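Side-chain contacts in cellulose biosynthesis protein BcsG (Salmonella typhimurium LT2, PDB 5OLT), which is required for cellulose biosynthesis and belongs to the alkaline phosphatase family, its extramembrane domain binding a zinc ion: residues A[145-150]-A[158-163]; A[200-205]-A[210-215]. One frame throughout, in Å; residues are numbered along the deposited sequence.

How the contacts relate
Contact 1 comes first along the chain and is complete before contact 2 begins; their centres lie about 16 Å apart. Both rest on the same mixed sheet, whose neighbouring parallel strands 142-147 and 210-216 are joined by probable hydrogen bonds from Met146 N to Phe213 O (2.9 Å) and from Asn215 N to Met146 O (3.0 Å). Contact 1 packs helix 156-162 on one face of the sheet, and contact 2 sets helix 191-203 on the other. Both helices lie in the long connection between these two strands. Asn215, on the strand of contact 2, hydrogen-bonds Glu266, a zinc ligand, tying this layered edge of the extramembrane domain to the metal site.

Contact 1. Residues A[145-150]-A[158-163]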
loop_
_atom_site.group_PDB
_atom_site.type_symbol
_atom_site.label_atom_id
_atom_site.label_comp_id
_atom_site.label_asym_id
_atom_site.label_seq_id
_atom_site.Cartn_x
_atom_site.Cartn_y
_atom_site.Cartn_z
ATOM N N LEU A 145 9.408 7.214 -11.101
ATOM C CA LEU A 145 9.541 7.403 -9.662
ATOM C C LEU A 145 9.380 8.884 -9.402
ATOM O O LEU A 145 10.073 9.691 -9.990
ATOM C CB LEU A 145 10.926 6.936 -9.251
ATOM C CG LEU A 145 11.317 7.186 -7.801
ATOM C CD1 LEU A 145 10.373 6.430 -6.853
ATOM C CD2 LEU A 145 12.774 6.766 -7.603
ATOM N N MET A 146 8.491 9.196 -8.460
ATOM C CA MET A 146 8.124 10.542 -8.140
ATOM C C MET A 146 8.077 10.662 -6.637
ATOM O O MET A 146 7.607 9.724 -5.952
ATOM C CB MET A 146 6.724 10.767 -8.726
ATOM C CG MET A 146 6.265 12.188 -8.746
ATOM S SD MET A 146 4.968 12.358 -9.994
ATOM C CE MET A 146 3.525 11.746 -9.166
ATOM N N MET A 147 8.514 11.810 -6.103
ATOM C CA MET A 147 8.371 12.040 -4.650
ATOM C C MET A 147 8.041 13.494 -4.409
ATOM O O MET A 147 8.342 14.366 -5.260
ATOM C CB MET A 147 9.658 11.677 -3.882
ATOM C CG MET A 147 10.053 10.217 -4.014
ATOM S SD MET A 147 11.357 9.718 -2.885
ATOM C CE MET A 147 11.580 8.014 -3.442
ATOM N N ASP A 148 7.453 13.785 -3.247
ATOM C CA ASP A 148 7.292 15.182 -2.853
ATOM C C ASP A 148 8.433 15.621 -1.921
ATOM O O ASP A 148 8.334 16.631 -1.242
ATOM C CB ASP A 148 5.903 15.462 -2.279
ATOM C CG ASP A 148 5.627 14.726 -1.000
ATOM O OD1 ASP A 148 6.542 14.146 -0.405
ATOM O OD2 ASP A 148 4.424 14.735 -0.567
ATOM N N HIS A 149 9.533 14.860 -1.930
ATOM C CA HIS A 149 10.680 15.156 -1.089
ATOM C C HIS A 149 11.906 14.553 -1.752
ATOM O O HIS A 149 11.792 13.862 -2.762
ATOM C CB HIS A 149 10.446 14.578 0.324
ATOM C CG HIS A 149 10.361 13.082 0.370
ATOM N ND1 HIS A 149 9.249 12.335 0.022
ATOM C CD2 HIS A 149 11.312 12.189 0.735
ATOM C CE1 HIS A 149 9.528 11.045 0.186
ATOM N NE2 HIS A 149 10.774 10.937 0.626
ATOM N N ASN A 150 13.094 14.811 -1.199
ATOM C CA ASN A 150 14.291 14.374 -1.915
ATOM C C ASN A 150 14.731 12.957 -1.574
ATOM O O ASN A 150 15.696 12.464 -2.179
ATOM C CB ASN A 150 15.438 15.389 -1.743
ATOM C CG ASN A 150 15.922 15.497 -0.297
ATOM O OD1 ASN A 150 15.739 14.578 0.505
ATOM N ND2 ASN A 150 16.581 16.613 0.036
ATOM N N LYS A 158 17.726 5.489 -1.553
ATOM C CA LYS A 158 18.653 4.348 -1.769
ATOM C C LYS A 158 17.953 2.997 -1.526
ATOM O O LYS A 158 18.148 2.069 -2.304
ATOM C CB LYS A 158 19.904 4.511 -0.920
ATOM C CG LYS A 158 20.839 5.592 -1.441
ATOM C CD LYS A 158 22.058 5.749 -0.537
ATOM C CE LYS A 158 23.004 6.821 -1.063
ATOM N NZ LYS A 158 24.042 7.158 -0.049
ATOM N N GLU A 159 17.121 2.891 -0.471
ATOM C CA GLU A 159 16.386 1.650 -0.208
ATOM C C GLU A 159 15.399 1.336 -1.334
ATOM O O GLU A 159 15.308 0.174 -1.787
ATOM C CB GLU A 159 15.668 1.678 1.161
ATOM C CG GLU A 159 16.611 1.797 2.358
ATOM C CD GLU A 159 16.091 1.124 3.616
ATOM O OE1 GLU A 159 14.956 0.627 3.611
ATOM O OE2 GLU A 159 16.825 1.074 4.625
ATOM N N VAL A 160 14.687 2.356 -1.815
ATOM C CA VAL A 160 13.753 2.169 -2.940
ATOM C C VAL A 160 14.479 1.635 -4.185
ATOM O O VAL A 160 13.944 0.743 -4.874
ATOM C CB VAL A 160 13.013 3.507 -3.236
ATOM C CG1 VAL A 160 12.329 3.516 -4.597
ATOM C CG2 VAL A 160 12.010 3.800 -2.127
ATOM N N ARG A 161 15.672 2.180 -4.476
ATOM C CA ARG A 161 16.474 1.716 -5.622
ATOM C C ARG A 161 17.054 0.310 -5.399
ATOM O O ARG A 161 16.864 -0.582 -6.248
ATOM C CB ARG A 161 17.607 2.709 -5.924
ATOM C CG ARG A 161 17.101 4.073 -6.343
ATOM C CD ARG A 161 18.114 4.764 -7.237
ATOM N NE ARG A 161 17.454 5.840 -7.965
ATOM C CZ ARG A 161 17.724 7.133 -7.843
ATOM N NH1 ARG A 161 18.681 7.559 -7.019
ATOM N NH2 ARG A 161 17.025 8.005 -8.570
ATOM N N GLU A 162 17.702 0.106 -4.249
ATOM C CA GLU A 162 18.510 -1.103 -4.025
ATOM C C GLU A 162 17.707 -2.322 -3.643
ATOM O O GLU A 162 17.963 -3.432 -4.117
ATOM C CB GLU A 162 19.585 -0.846 -2.960
ATOM C CG GLU A 162 20.652 0.152 -3.402
ATOM C CD GLU A 162 21.761 0.359 -2.369
ATOM O OE1 GLU A 162 21.668 -0.156 -1.224
ATOM O OE2 GLU A 162 22.743 1.052 -2.708
ATOM N N ASN A 163 16.757 -2.147 -2.736
ATOM C CA ASN A 163 15.930 -3.264 -2.294
ATOM C C ASN A 163 14.560 -3.277 -2.957
ATOM O O ASN A 163 13.956 -4.346 -3.136
ATOM C CB ASN A 163 15.768 -3.180 -0.777
ATOM C CG ASN A 163 17.104 -3.199 -0.083
ATOM O OD1 ASN A 163 17.519 -2.226 0.570
ATOM N ND2 ASN A 163 17.792 -4.268 -0.263
#
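Leu145 and Val160 reach toward each other tip to tip, with Leu145 CD1 4.2 Å from Val160 CG1. This apolar meeting is the heart of the contact. Leu145 extends with CG anti to its backbone N (chi1 174°), which carries the branched end out from the strand to the helix. The two methyls of Val160 divide their work: CG1 faces the leucine, while CG2 lies 4.4 Å from Met147 CE in the methionine conformer described here. Leucine is long enough for the 9.5 Å between the CA atoms of Leu145 and Val160, and the longer, unbranched methionine bridges the 11.4 Å from Met147 CA to Val160 CA. The compact valine suits the helix, where Ala106 and Leu110 of helix 102-110 also press on it.

The fold is an alpha/beta layer: strand 142-147 forms an edge of the central mixed sheet, and helix 156-162 packs on one of its faces. Val160 lies about 11 Å from the zinc ion, and the helix it touches, 102-110, begins with the zinc ligand Ser102.

Polar bonding takes over where the strand ends. His149 ND1 donates to Asp148 OD1 over 3.3 Å at 158°, the carboxylate oxygen lying in the imidazole plane. The same oxygen accepts from Leu217 N, so two donors grip it, while Gln173 NE2 binds the carbonyl oxygens of Met147 and His149.

Contact 2. Residues A[200-205]-A[210-215]; sequences TGEERE and SATFFN
Glu202 turns its carboxylate toward Ser210, whose OG lies 3.4 Å from Glu202 OE1. The distance from Ser210 OG to Glu202 OE2 is also 3.4 Å, because the hydroxyl stands over the flat face of the carboxylate instead of beside either oxygen. The glutamate gets there by folding: CG lies beside the backbone N (chi1 -75°), and a second bend at chi2 of -39° shortens the reach and turns the carboxylate so that one face looks at Ser210 OG.

On the strand, Ser210 holds OG between its backbone N and carbonyl carbon (chi1 71°), aimed at the helix; its hydrogen bond goes to Asp60 OD1 on the adjacent strand 60-66, and none is made to Glu202. Two residues on, Thr212 points the same way; its OG1 accepts from Trp198 NE1 on helix 191-203 and comes only as near as 4.2 Å to Glu202 OE2. Small hydroxyl residues fit here, giving the buried strand face polar atoms without bulk. Helix 191-203, which carries Glu202 and leads into strand 210-216, covers this face of the sheet.

With both hydroxyls bonded to other residues, the carboxylate packs against the strand without a hydrogen bond across the contact. Among the residues touching Glu202, Asp60 would tend to raise its pKa, whereas Arg257, and His144 if protonated, would tend to lower it.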
loop_
_atom_site.group_PDB
_atom_site.type_symbol
_atom_site.label_atom_id
_atom_site.label_comp_id
_atom_site.label_asym_id
_atom_site.label_seq_id
_atom_site.Cartn_x
_atom_site.Cartn_y
_atom_site.Cartn_z
ATOM N N THR A 200 0.582 16.439 -16.807
ATOM C CA THR A 200 1.023 17.085 -18.068
ATOM C C THR A 200 1.991 16.137 -18.814
ATOM O O THR A 200 1.868 15.933 -20.034
ATOM C CB THR A 200 1.761 18.417 -17.828
ATOM O OG1 THR A 200 3.038 18.150 -17.239
ATOM C CG2 THR A 200 0.945 19.390 -16.929
ATOM N N GLY A 201 2.942 15.546 -18.073
ATOM C CA GLY A 201 3.950 14.636 -18.678
ATOM C C GLY A 201 3.312 13.447 -19.387
ATOM O O GLY A 201 3.740 13.073 -20.500
ATOM N N GLU A 202 2.272 12.874 -18.760
ATOM C CA GLU A 202 1.594 11.657 -19.272
ATOM C C GLU A 202 0.762 11.994 -20.493
ATOM O O GLU A 202 0.645 11.221 -21.516
ATOM C CB GLU A 202 0.702 10.994 -18.199
ATOM C CG GLU A 202 1.453 10.203 -17.102
ATOM C CD GLU A 202 2.677 9.372 -17.561
ATOM O OE1 GLU A 202 2.795 8.930 -18.742
ATOM O OE2 GLU A 202 3.560 9.132 -16.701
ATOM N N GLU A 203 0.181 13.173 -20.384
ATOM C CA GLU A 203 -0.618 13.717 -21.445
ATOM C C GLU A 203 0.286 13.980 -22.662
ATOM O O GLU A 203 -0.164 13.826 -23.787
ATOM C CB GLU A 203 -1.381 14.966 -20.976
ATOM C CG GLU A 203 -2.641 14.720 -20.141
ATOM C CD GLU A 203 -3.181 15.975 -19.445
ATOM O OE1 GLU A 203 -2.414 16.944 -19.224
ATOM O OE2 GLU A 203 -4.385 16.007 -19.105
ATOM N N ARG A 204 1.565 14.365 -22.463
ATOM C CA ARG A 204 2.545 14.485 -23.602
ATOM C C ARG A 204 2.881 13.153 -24.344
ATOM O O ARG A 204 3.406 13.189 -25.485
ATOM C CB ARG A 204 3.886 15.116 -23.177
ATOM C CG ARG A 204 3.900 16.604 -22.846
ATOM C CD ARG A 204 5.316 17.134 -22.582
ATOM N NE ARG A 204 6.163 16.228 -21.781
ATOM C CZ ARG A 204 6.441 16.342 -20.475
ATOM N NH1 ARG A 204 7.223 15.434 -19.901
ATOM N NH2 ARG A 204 5.949 17.340 -19.730
ATOM N N GLU A 205 2.579 12.006 -23.715
ATOM C CA GLU A 205 3.042 10.670 -24.180
ATOM C C GLU A 205 2.053 9.904 -25.063
ATOM O O GLU A 205 2.454 8.983 -25.791
ATOM C CB GLU A 205 3.444 9.777 -22.994
ATOM C CG GLU A 205 4.255 10.431 -21.885
ATOM C CD GLU A 205 5.514 11.119 -22.385
ATOM O OE1 GLU A 205 6.468 10.398 -22.764
ATOM O OE2 GLU A 205 5.540 12.381 -22.403
ATOM N N SER A 210 2.020 3.435 -18.606
ATOM C CA SER A 210 3.054 3.806 -17.638
ATOM C C SER A 210 2.631 3.390 -16.254
ATOM O O SER A 210 1.462 3.210 -15.986
ATOM C CB SER A 210 3.343 5.301 -17.660
ATOM O OG SER A 210 2.270 6.050 -17.105
ATOM N N ALA A 211 3.617 3.272 -15.379
ATOM C CA ALA A 211 3.389 2.887 -13.984
ATOM C C ALA A 211 4.302 3.755 -13.156
ATOM O O ALA A 211 5.512 3.752 -13.347
ATOM C CB ALA A 211 3.689 1.412 -13.762
ATOM N N THR A 212 3.715 4.498 -12.220
ATOM C CA THR A 212 4.424 5.467 -11.411
ATOM C C THR A 212 4.295 5.118 -9.939
ATOM O O THR A 212 3.190 4.865 -9.446
ATOM C CB THR A 212 3.843 6.885 -11.656
ATOM O OG1 THR A 212 4.027 7.202 -13.021
ATOM C CG2 THR A 212 4.535 7.926 -10.818
ATOM N N PHE A 213 5.442 5.141 -9.247
ATOM C CA PHE A 213 5.513 5.055 -7.798
ATOM C C PHE A 213 5.739 6.445 -7.242
ATOM O O PHE A 213 6.750 7.100 -7.569
ATOM C CB PHE A 213 6.658 4.121 -7.391
ATOM C CG PHE A 213 6.776 3.926 -5.912
ATOM C CD1 PHE A 213 5.797 3.182 -5.242
ATOM C CD2 PHE A 213 7.825 4.475 -5.193
ATOM C CE1 PHE A 213 5.900 2.979 -3.861
ATOM C CE2 PHE A 213 7.928 4.296 -3.780
ATOM C CZ PHE A 213 6.941 3.554 -3.139
ATOM N N PHE A 214 4.801 6.904 -6.414
ATOM C CA PHE A 214 4.855 8.253 -5.864
ATOM C C PHE A 214 4.865 8.178 -4.336
ATOM O O PHE A 214 3.908 7.651 -3.762
ATOM C CB PHE A 214 3.618 9.034 -6.376
ATOM C CG PHE A 214 3.438 10.448 -5.833
ATOM C CD1 PHE A 214 4.500 11.234 -5.311
ATOM C CD2 PHE A 214 2.147 11.020 -5.854
ATOM C CE1 PHE A 214 4.281 12.521 -4.841
ATOM C CE2 PHE A 214 1.946 12.324 -5.392
ATOM C CZ PHE A 214 2.996 13.072 -4.879
ATOM N N ASN A 215 5.939 8.667 -3.691
ATOM C CA ASN A 215 6.020 8.631 -2.234
ATOM C C ASN A 215 5.867 10.038 -1.644
ATOM O O ASN A 215 6.474 10.988 -2.127
ATOM C CB ASN A 215 7.335 7.977 -1.761
ATOM C CG ASN A 215 7.384 7.854 -0.266
ATOM O OD1 ASN A 215 7.966 8.698 0.410
ATOM N ND2 ASN A 215 6.777 6.786 0.270
#